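Glutamate receptor IIB (Drosophila melanogaster, PDB 4WXJ) probably forms part of a glutamate-gated ion channel at the Drosophila neuromuscular junction, this chain being its ligand-binding domain with glutamate bound. Local coordinates at residues A[11-16]-A[58-63]; A[22-27]-A[36-41]. All blocks are in the same frame, centred on the assembly; numbering follows the deposited sequence.

Interaction 1: A[11-16]-A[58-63]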
ATOM      1  N   TYR A  11       6.027 -17.268  13.686  1.00 49.58           N
ATOM      2  CA  TYR A  11       5.396 -15.951  13.664  1.00 43.88           C
ATOM      3  C   TYR A  11       4.093 -15.970  12.875  1.00 35.60           C
ATOM      4  O   TYR A  11       4.051 -16.430  11.735  1.00 29.75           O
ATOM      5  CB  TYR A  11       6.339 -14.913  13.053  1.00 30.85           C
ATOM      6  CG  TYR A  11       7.589 -14.644  13.859  1.00 29.97           C
ATOM      7  CD1 TYR A  11       7.530 -14.461  15.233  1.00 40.33           C
ATOM      8  CD2 TYR A  11       8.829 -14.571  13.241  1.00 37.86           C
ATOM      9  CE1 TYR A  11       8.673 -14.213  15.970  1.00 40.56           C
ATOM     10  CE2 TYR A  11       9.976 -14.324  13.967  1.00 39.99           C
ATOM     11  CZ  TYR A  11       9.893 -14.146  15.331  1.00 37.36           C
ATOM     12  OH  TYR A  11      11.035 -13.900  16.058  1.00 44.50           O
ATOM     13  N   THR A  12       3.028 -15.465  13.487  1.00 36.55           N
ATOM     14  CA  THR A  12       1.781 -15.249  12.769  1.00 43.21           C
ATOM     15  C   THR A  12       1.929 -13.993  11.915  1.00 41.61           C
ATOM     16  O   THR A  12       2.169 -12.903  12.436  1.00 30.54           O
ATOM     17  CB  THR A  12       0.585 -15.108  13.727  1.00 42.60           C
ATOM     18  OG1 THR A  12       0.407 -16.331  14.452  1.00 38.92           O
ATOM     19  CG2 THR A  12      -0.695 -14.794  12.956  1.00 40.16           C
ATOM     20  N   VAL A  13       1.795 -14.160  10.602  1.00 42.69           N
ATOM     21  CA  VAL A  13       1.977 -13.060   9.659  1.00 41.40           C
ATOM     22  C   VAL A  13       0.634 -12.503   9.205  1.00 28.74           C
ATOM     23  O   VAL A  13      -0.082 -13.135   8.429  1.00 32.80           O
ATOM     24  CB  VAL A  13       2.784 -13.506   8.420  1.00 39.21           C
ATOM     25  CG1 VAL A  13       2.959 -12.345   7.442  1.00 33.99           C
ATOM     26  CG2 VAL A  13       4.139 -14.056   8.840  1.00 33.55           C
ATOM     27  N   ALA A  14       0.301 -11.312   9.689  1.00 29.37           N
ATOM     28  CA  ALA A  14      -0.922 -10.638   9.280  1.00 37.32           C
ATOM     29  C   ALA A  14      -0.703  -9.928   7.949  1.00 37.65           C
ATOM     30  O   ALA A  14       0.294  -9.233   7.764  1.00 28.48           O
ATOM     31  CB  ALA A  14      -1.373  -9.651  10.344  1.00 26.61           C
ATOM     32  N   THR A  15      -1.635 -10.111   7.023  1.00 31.70           N
ATOM     33  CA  THR A  15      -1.556  -9.458   5.725  1.00 24.77           C
ATOM     34  C   THR A  15      -2.958  -9.160   5.211  1.00 33.21           C
ATOM     35  O   THR A  15      -3.942  -9.328   5.934  1.00 23.68           O
ATOM     36  CB  THR A  15      -0.795 -10.325   4.699  1.00 38.28           C
ATOM     37  OG1 THR A  15      -0.674  -9.617   3.458  1.00 35.00           O
ATOM     38  CG2 THR A  15      -1.510 -11.648   4.464  1.00 31.07           C
ATOM     39  N   ARG A  16      -3.038  -8.704   3.966  1.00 22.10           N
ATOM     40  CA  ARG A  16      -4.317  -8.442   3.321  1.00 19.85           C
ATOM     41  C   ARG A  16      -4.248  -8.893   1.872  1.00 23.33           C
ATOM     42  O   ARG A  16      -3.172  -8.929   1.276  1.00 20.56           O
ATOM     43  CB  ARG A  16      -4.682  -6.956   3.405  1.00 19.62           C
ATOM     44  CG  ARG A  16      -3.762  -6.041   2.605  1.00 24.40           C
ATOM     45  CD  ARG A  16      -4.163  -4.579   2.751  1.00 24.74           C
ATOM     46  NE  ARG A  16      -5.536  -4.332   2.312  1.00 25.32           N
ATOM     47  CZ  ARG A  16      -5.902  -4.139   1.046  1.00 24.88           C
ATOM     48  NH1 ARG A  16      -5.002  -4.164   0.070  1.00 21.57           N
ATOM     49  NH2 ARG A  16      -7.177  -3.923   0.755  1.00 30.71           N
ATOM     50  N   PHE A  58       6.622 -19.537  10.051  1.00 27.11           N
ATOM     51  CA  PHE A  58       5.587 -18.517   9.972  1.00 33.09           C
ATOM     52  C   PHE A  58       4.274 -19.067   9.437  1.00 33.57           C
ATOM     53  O   PHE A  58       4.244 -20.081   8.740  1.00 35.23           O
ATOM     54  CB  PHE A  58       6.052 -17.357   9.088  1.00 35.60           C
ATOM     55  CG  PHE A  58       6.355 -17.759   7.675  1.00 32.32           C
ATOM     56  CD1 PHE A  58       5.362 -17.748   6.710  1.00 29.76           C
ATOM     57  CD2 PHE A  58       7.631 -18.158   7.314  1.00 34.65           C
ATOM     58  CE1 PHE A  58       5.638 -18.124   5.409  1.00 30.01           C
ATOM     59  CE2 PHE A  58       7.913 -18.533   6.014  1.00 28.99           C
ATOM     60  CZ  PHE A  58       6.915 -18.517   5.060  1.00 34.59           C
ATOM     61  N   ASN A  59       3.193 -18.373   9.775  1.00 38.97           N
ATOM     62  CA  ASN A  59       1.864 -18.711   9.296  1.00 44.67           C
ATOM     63  C   ASN A  59       1.143 -17.458   8.812  1.00 37.39           C
ATOM     64  O   ASN A  59       0.955 -16.510   9.573  1.00 36.75           O
ATOM     65  CB  ASN A  59       1.060 -19.393  10.403  1.00 52.28           C
ATOM     66  CG  ASN A  59      -0.349 -19.742   9.970  1.00 69.65           C
ATOM     67  OD1 ASN A  59      -0.590 -20.079   8.810  1.00 74.14           O
ATOM     68  ND2 ASN A  59      -1.291 -19.656  10.903  1.00 75.86           N
ATOM     69  N   PHE A  60       0.752 -17.453   7.541  1.00 30.47           N
ATOM     70  CA  PHE A  60       0.010 -16.331   6.983  1.00 30.65           C
ATOM     71  C   PHE A  60      -1.435 -16.340   7.464  1.00 41.07           C
ATOM     72  O   PHE A  60      -2.137 -17.345   7.335  1.00 32.84           O
ATOM     73  CB  PHE A  60       0.042 -16.362   5.454  1.00 31.48           C
ATOM     74  CG  PHE A  60       1.322 -15.851   4.864  1.00 43.68           C
ATOM     75  CD1 PHE A  60       1.593 -14.493   4.837  1.00 50.09           C
ATOM     76  CD2 PHE A  60       2.250 -16.725   4.326  1.00 47.08           C
ATOM     77  CE1 PHE A  60       2.772 -14.018   4.290  1.00 47.19           C
ATOM     78  CE2 PHE A  60       3.427 -16.254   3.777  1.00 47.24           C
ATOM     79  CZ  PHE A  60       3.687 -14.900   3.760  1.00 41.96           C
ATOM     80  N   GLU A  61      -1.867 -15.213   8.023  1.00 37.21           N
ATOM     81  CA  GLU A  61      -3.258 -15.020   8.417  1.00 42.30           C
ATOM     82  C   GLU A  61      -3.782 -13.698   7.864  1.00 29.03           C
ATOM     83  O   GLU A  61      -3.652 -12.660   8.514  1.00 24.14           O
ATOM     84  CB  GLU A  61      -3.405 -15.047   9.940  1.00 52.14           C
ATOM     85  CG  GLU A  61      -3.099 -16.400  10.565  1.00 69.90           C
ATOM     86  CD  GLU A  61      -3.578 -16.503  12.001  1.00 78.59           C
ATOM     87  OE1 GLU A  61      -4.059 -15.489  12.547  1.00 80.24           O
ATOM     88  OE2 GLU A  61      -3.475 -17.604  12.582  1.00 82.43           O
ATOM     89  N   PRO A  62      -4.361 -13.722   6.653  1.00 22.20           N
ATOM     90  CA  PRO A  62      -4.942 -12.487   6.117  1.00 23.60           C
ATOM     91  C   PRO A  62      -6.055 -11.949   7.013  1.00 33.60           C
ATOM     92  O   PRO A  62      -6.949 -12.701   7.401  1.00 34.82           O
ATOM     93  CB  PRO A  62      -5.481 -12.913   4.744  1.00 24.64           C
ATOM     94  CG  PRO A  62      -5.559 -14.398   4.789  1.00 31.48           C
ATOM     95  CD  PRO A  62      -4.465 -14.837   5.698  1.00 29.22           C
ATOM     96  N   VAL A  63      -5.991 -10.661   7.337  1.00 31.03           N
ATOM     97  CA  VAL A  63      -6.929 -10.056   8.279  1.00 30.70           C
ATOM     98  C   VAL A  63      -8.366 -10.102   7.766  1.00 28.14           C
ATOM     99  O   VAL A  63      -8.613 -10.006   6.562  1.00 25.13           O
ATOM    100  CB  VAL A  63      -6.546  -8.590   8.590  1.00 33.62           C
ATOM    101  CG1 VAL A  63      -5.169  -8.532   9.223  1.00 33.95           C
ATOM    102  CG2 VAL A  63      -6.596  -7.733   7.331  1.00 25.30           C
TER

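Interaction 2: A[22-27]-A[36-41]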
ATOM      1  N   PHE A  22       0.031 -10.080  -2.156  1.00 23.71           N
ATOM      2  CA  PHE A  22      -0.538 -11.242  -1.487  1.00 23.40           C
ATOM      3  C   PHE A  22      -1.906 -11.569  -2.068  1.00 20.19           C
ATOM      4  O   PHE A  22      -2.796 -10.720  -2.088  1.00 22.23           O
ATOM      5  CB  PHE A  22      -0.642 -10.983   0.018  1.00 20.11           C
ATOM      6  CG  PHE A  22      -1.044 -12.184   0.820  1.00 24.52           C
ATOM      7  CD1 PHE A  22      -2.378 -12.441   1.089  1.00 31.96           C
ATOM      8  CD2 PHE A  22      -0.087 -13.050   1.317  1.00 28.05           C
ATOM      9  CE1 PHE A  22      -2.748 -13.543   1.832  1.00 29.43           C
ATOM     10  CE2 PHE A  22      -0.450 -14.153   2.062  1.00 25.56           C
ATOM     11  CZ  PHE A  22      -1.783 -14.398   2.321  1.00 30.04           C
ATOM     12  N   SER A  23      -2.068 -12.797  -2.548  1.00 23.77           N
ATOM     13  CA  SER A  23      -3.338 -13.219  -3.126  1.00 33.56           C
ATOM     14  C   SER A  23      -3.484 -14.735  -3.111  1.00 27.46           C
ATOM     15  O   SER A  23      -2.515 -15.467  -2.901  1.00 24.06           O
ATOM     16  CB  SER A  23      -3.473 -12.701  -4.558  1.00 27.44           C
ATOM     17  OG  SER A  23      -2.449 -13.218  -5.386  1.00 29.40           O
ATOM     18  N   TRP A  24      -4.707 -15.195  -3.342  1.00 31.14           N
ATOM     19  CA  TRP A  24      -5.003 -16.620  -3.347  1.00 25.81           C
ATOM     20  C   TRP A  24      -4.537 -17.263  -4.644  1.00 26.99           C
ATOM     21  O   TRP A  24      -4.908 -16.825  -5.733  1.00 28.53           O
ATOM     22  CB  TRP A  24      -6.501 -16.852  -3.151  1.00 31.01           C
ATOM     23  CG  TRP A  24      -6.995 -16.421  -1.809  1.00 35.91           C
ATOM     24  CD1 TRP A  24      -7.408 -15.171  -1.449  1.00 41.85           C
ATOM     25  CD2 TRP A  24      -7.125 -17.238  -0.641  1.00 42.16           C
ATOM     26  NE1 TRP A  24      -7.789 -15.161  -0.129  1.00 38.79           N
ATOM     27  CE2 TRP A  24      -7.624 -16.417   0.389  1.00 47.60           C
ATOM     28  CE3 TRP A  24      -6.867 -18.585  -0.366  1.00 44.92           C
ATOM     29  CZ2 TRP A  24      -7.871 -16.899   1.673  1.00 45.43           C
ATOM     30  CZ3 TRP A  24      -7.113 -19.061   0.908  1.00 53.37           C
ATOM     31  CH2 TRP A  24      -7.611 -18.221   1.912  1.00 47.73           C
ATOM     32  N   ARG A  25      -3.715 -18.299  -4.521  1.00 24.38           N
ATOM     33  CA  ARG A  25      -3.254 -19.037  -5.687  1.00 40.85           C
ATOM     34  C   ARG A  25      -4.412 -19.746  -6.371  1.00 46.77           C
ATOM     35  O   ARG A  25      -5.302 -20.286  -5.713  1.00 33.66           O
ATOM     36  CB  ARG A  25      -2.187 -20.060  -5.296  1.00 41.73           C
ATOM     37  CG  ARG A  25      -0.815 -19.465  -5.054  1.00 48.96           C
ATOM     38  CD  ARG A  25       0.177 -20.541  -4.653  1.00 46.51           C
ATOM     39  NE  ARG A  25       0.407 -21.511  -5.721  1.00 48.13           N
ATOM     40  CZ  ARG A  25       1.056 -22.662  -5.564  1.00 53.93           C
ATOM     41  NH1 ARG A  25       1.545 -23.002  -4.378  1.00 51.80           N
ATOM     42  NH2 ARG A  25       1.213 -23.477  -6.597  1.00 51.55           N
ATOM     43  N   GLU A  26      -4.397 -19.723  -7.699  1.00 58.64           N
ATOM     44  CA  GLU A  26      -5.324 -20.514  -8.492  1.00 61.39           C
ATOM     45  C   GLU A  26      -5.046 -21.996  -8.255  1.00 65.44           C
ATOM     46  O   GLU A  26      -3.907 -22.447  -8.387  1.00 69.75           O
ATOM     47  CB  GLU A  26      -5.186 -20.151  -9.975  1.00 54.11           C
ATOM     48  CG  GLU A  26      -5.719 -21.181 -10.970  1.00 56.62           C
ATOM     49  CD  GLU A  26      -5.177 -20.954 -12.373  1.00 61.62           C
ATOM     50  OE1 GLU A  26      -4.704 -21.930 -13.002  1.00 63.86           O
ATOM     51  OE2 GLU A  26      -5.220 -19.796 -12.846  1.00 61.00           O
ATOM     52  N   GLU A  27      -6.089 -22.746  -7.903  1.00 59.61           N
ATOM     53  CA  GLU A  27      -5.956 -24.180  -7.666  1.00 62.64           C
ATOM     54  C   GLU A  27      -6.633 -24.966  -8.792  1.00 64.93           C
ATOM     55  O   GLU A  27      -7.768 -24.659  -9.160  1.00 71.07           O
ATOM     56  CB  GLU A  27      -6.554 -24.561  -6.308  1.00 65.73           C
ATOM     57  CG  GLU A  27      -7.947 -24.014  -6.041  1.00 74.24           C
ATOM     58  CD  GLU A  27      -8.440 -24.345  -4.644  1.00 82.56           C
ATOM     59  OE1 GLU A  27      -7.749 -25.107  -3.932  1.00 86.14           O
ATOM     60  OE2 GLU A  27      -9.515 -23.840  -4.255  1.00 83.96           O
ATOM     61  N   ASN A  36       0.446 -21.976   4.152  1.00 38.91           N
ATOM     62  CA  ASN A  36       1.087 -20.884   3.430  1.00 37.05           C
ATOM     63  C   ASN A  36       1.123 -21.125   1.925  1.00 34.63           C
ATOM     64  O   ASN A  36       1.296 -20.190   1.144  1.00 34.93           O
ATOM     65  CB  ASN A  36       2.508 -20.673   3.952  1.00 34.60           C
ATOM     66  CG  ASN A  36       2.535 -20.230   5.401  1.00 35.23           C
ATOM     67  OD1 ASN A  36       1.607 -19.581   5.880  1.00 43.53           O
ATOM     68  ND2 ASN A  36       3.606 -20.575   6.106  1.00 38.27           N
ATOM     69  N   GLU A  37       0.953 -22.380   1.524  1.00 30.79           N
ATOM     70  CA  GLU A  37       1.007 -22.752   0.115  1.00 33.08           C
ATOM     71  C   GLU A  37      -0.231 -22.264  -0.648  1.00 24.13           C
ATOM     72  O   GLU A  37      -0.267 -22.314  -1.875  1.00 27.61           O
ATOM     73  CB  GLU A  37       1.160 -24.274  -0.018  1.00 47.69           C
ATOM     74  CG  GLU A  37       1.294 -24.777  -1.453  1.00 68.92           C
ATOM     75  CD  GLU A  37       1.754 -26.224  -1.541  1.00 78.61           C
ATOM     76  OE1 GLU A  37       2.031 -26.835  -0.487  1.00 78.69           O
ATOM     77  OE2 GLU A  37       1.837 -26.751  -2.671  1.00 79.94           O
ATOM     78  N   ARG A  38      -1.238 -21.781   0.076  1.00 26.53           N
ATOM     79  CA  ARG A  38      -2.443 -21.239  -0.554  1.00 32.68           C
ATOM     80  C   ARG A  38      -2.203 -19.901  -1.250  1.00 40.79           C
ATOM     81  O   ARG A  38      -3.010 -19.468  -2.077  1.00 30.19           O
ATOM     82  CB  ARG A  38      -3.552 -21.056   0.484  1.00 32.76           C
ATOM     83  CG  ARG A  38      -4.153 -22.343   1.006  1.00 32.75           C
ATOM     84  CD  ARG A  38      -5.053 -22.064   2.197  1.00 40.54           C
ATOM     85  NE  ARG A  38      -4.294 -21.573   3.343  1.00 36.82           N
ATOM     86  CZ  ARG A  38      -4.839 -21.090   4.456  1.00 37.37           C
ATOM     87  NH1 ARG A  38      -6.157 -21.021   4.582  1.00 36.80           N
ATOM     88  NH2 ARG A  38      -4.062 -20.670   5.444  1.00 34.49           N
ATOM     89  N   PHE A  39      -1.094 -19.249  -0.909  1.00 29.93           N
ATOM     90  CA  PHE A  39      -0.886 -17.849  -1.271  1.00 26.26           C
ATOM     91  C   PHE A  39       0.351 -17.614  -2.130  1.00 22.01           C
ATOM     92  O   PHE A  39       1.262 -18.441  -2.176  1.00 28.46           O
ATOM     93  CB  PHE A  39      -0.780 -17.006  -0.003  1.00 23.20           C
ATOM     94  CG  PHE A  39      -1.852 -17.296   1.004  1.00 24.40           C
ATOM     95  CD1 PHE A  39      -3.170 -16.967   0.743  1.00 31.57           C
ATOM     96  CD2 PHE A  39      -1.539 -17.883   2.220  1.00 28.66           C
ATOM     97  CE1 PHE A  39      -4.160 -17.223   1.670  1.00 26.64           C
ATOM     98  CE2 PHE A  39      -2.524 -18.142   3.153  1.00 31.36           C
ATOM     99  CZ  PHE A  39      -3.836 -17.811   2.878  1.00 25.94           C
ATOM    100  N   GLU A  40       0.366 -16.464  -2.800  1.00 29.13           N
ATOM    101  CA  GLU A  40       1.494 -16.053  -3.626  1.00 27.93           C
ATOM    102  C   GLU A  40       1.572 -14.532  -3.679  1.00 20.56           C
ATOM    103  O   GLU A  40       0.615 -13.841  -3.327  1.00 21.39           O
ATOM    104  CB  GLU A  40       1.369 -16.624  -5.038  1.00 36.67           C
ATOM    105  CG  GLU A  40       0.189 -16.075  -5.829  1.00 36.18           C
ATOM    106  CD  GLU A  40       0.074 -16.696  -7.207  1.00 39.43           C
ATOM    107  OE1 GLU A  40       0.951 -17.509  -7.571  1.00 40.33           O
ATOM    108  OE2 GLU A  40      -0.892 -16.372  -7.928  1.00 40.24           O
ATOM    109  N   GLY A  41       2.714 -14.020  -4.124  1.00 22.08           N
ATOM    110  CA  GLY A  41       2.905 -12.588  -4.273  1.00 26.48           C
ATOM    111  C   GLY A  41       4.236 -12.114  -3.731  1.00 22.71           C
ATOM    112  O   GLY A  41       4.984 -12.881  -3.121  1.00 20.23           O
TER
HETATM  113  O   HOH W   1      -0.315 -11.642  -5.519  1.00 21.21           O
HETATM  114  O   HOH W   2      -3.156 -15.203  -6.890  1.00 36.05           O
HETATM  115  O   HOH W   3      -5.143 -20.909  -3.072  1.00 25.13           O
HETATM  116  O   HOH W   4       0.027 -20.614  -8.313  1.00 38.24           O

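Interaction 1: A[11-16]-A[58-63]
Val13 and Phe60 sit beside each other on neighbouring parallel strands, and their side chains point the same way into the buried face of the sheet. CG1 of Val13, anti to the backbone N (chi1 180°), lies 3.6 Å from CE1 of Phe60 and approaches the ring obliquely. The other methyl, CG2, turns back toward the preceding partner and meets CB of Phe58 at 3.8 Å, so one valine fills the gap between two phenylalanines. With alanine in place of Val13, both methyls go and a gap would probably open between Phe58 CB and the Phe60 ring, leaving that ring without its neighbour on the valine's side. Helix 42-54 covers this face, with Ile47 against both phenylalanines and Ala51 against Phe58. The backbones are joined by hydrogen bonds: Asn59 N gives to Tyr11 O, Val13 N to Asn59 O at 2.7 Å, and Glu61 N to Val13 O at 2.8 Å, the last almost straight at 179°. Strand 10-15 is the middle strand of a three-stranded parallel sheet in order 57-62, 10-15, 92-93, Thr12 and Ala14 bonding to Ile92 on its other side, and helix 42-54 is the crossover linking the first two in the periplasmic-binding-protein-like fold of glutamate receptor ligand-binding domains. Farther along, Val63 N gives a 2.8 Å bond to Thr15 O. Thr15 OG1 turns to Ile94 O on the far side of its strand. The other face is looser. There CG2 of Thr12 meets OE1 of the exposed Glu61 at 3.5 Å, the extended acid chain crossing it at a slant. Toward the end of the strands this face closes again, where CB of Ala14 meets CG1 of Val63 at 4.1 Å and both rest on Ile81 of helix 80-86.

Interaction 2: A[22-27]-A[36-41]
Arg25, Phe39 and Glu40 bury the most surface where segments 22-27 and 36-41 form a short two-stranded antiparallel hairpin-like pairing in the ligand-binding domain. Ser23 and Glu40 make the hydrogen-bonded pair, with Ser23 N 3.0 Å from Glu40 O and Glu40 N giving to Ser23 O; Trp24 and Phe39 form the adjoining non-hydrogen-bonded pair. The Phe39 ring lies in an aromatic cluster. Its edge is turned to the face of Trp24, ring centroids 4.7 Å apart and planes at 63°, with CE1 over the six-membered ring. Phe22 covers one face of Phe39, the two planes inclined at 33°, while CB of Arg38 sits over the centre of the opposite face. Val44 of helix 42-54 and Pro62 also pack on Phe39, holding the ring between the hairpin and the domain core. Arg25 runs the other way, along the solvent side. Its N-H grips Arg38 O at 2.8 Å, and the bend at chi3 (65°) brings the guanidinium back over the 3-10 turn, where NH1 makes a weak bond to Glu37 O. CG of Arg25 rests 3.6 Å from CB of Glu40, whose chain crosses it at about a right angle. The carboxylates of Glu37 and Glu40 lie near this guanidinium but beyond salt-bridge distance, so their attraction is probably modest, and Tyr33 adds a cation-pi contact. Water completes the outer side: one molecule joins Ser23 OG, Trp24 O and Glu40 OE2, and another donates to Arg25 O and, at 2.8 Å, to Arg38 O.

How the interactions relate
Interaction 2 is nested in the chain between the two strands of interaction 1, their centres about 12 Å apart. They touch directly. Asn36 spans to strand 57-62 with two probable hydrogen bonds, ND2 to Phe58 O and OD1 to Phe60 N, both 2.8 Å. Phe22 packs its CE2 3.5 Å from CD1 of Phe60 and its CE1 3.5 Å from CG2 of Thr15, so the aromatic cluster continues onto the sheet. Interaction 1 reaches nearer the ligand: the Arg16 side chain lies about 7 Å from bound glutamate and about 5 Å from that of Asp96, which binds it, whereas the Phe22 side chain is about 13 Å from the glutamate.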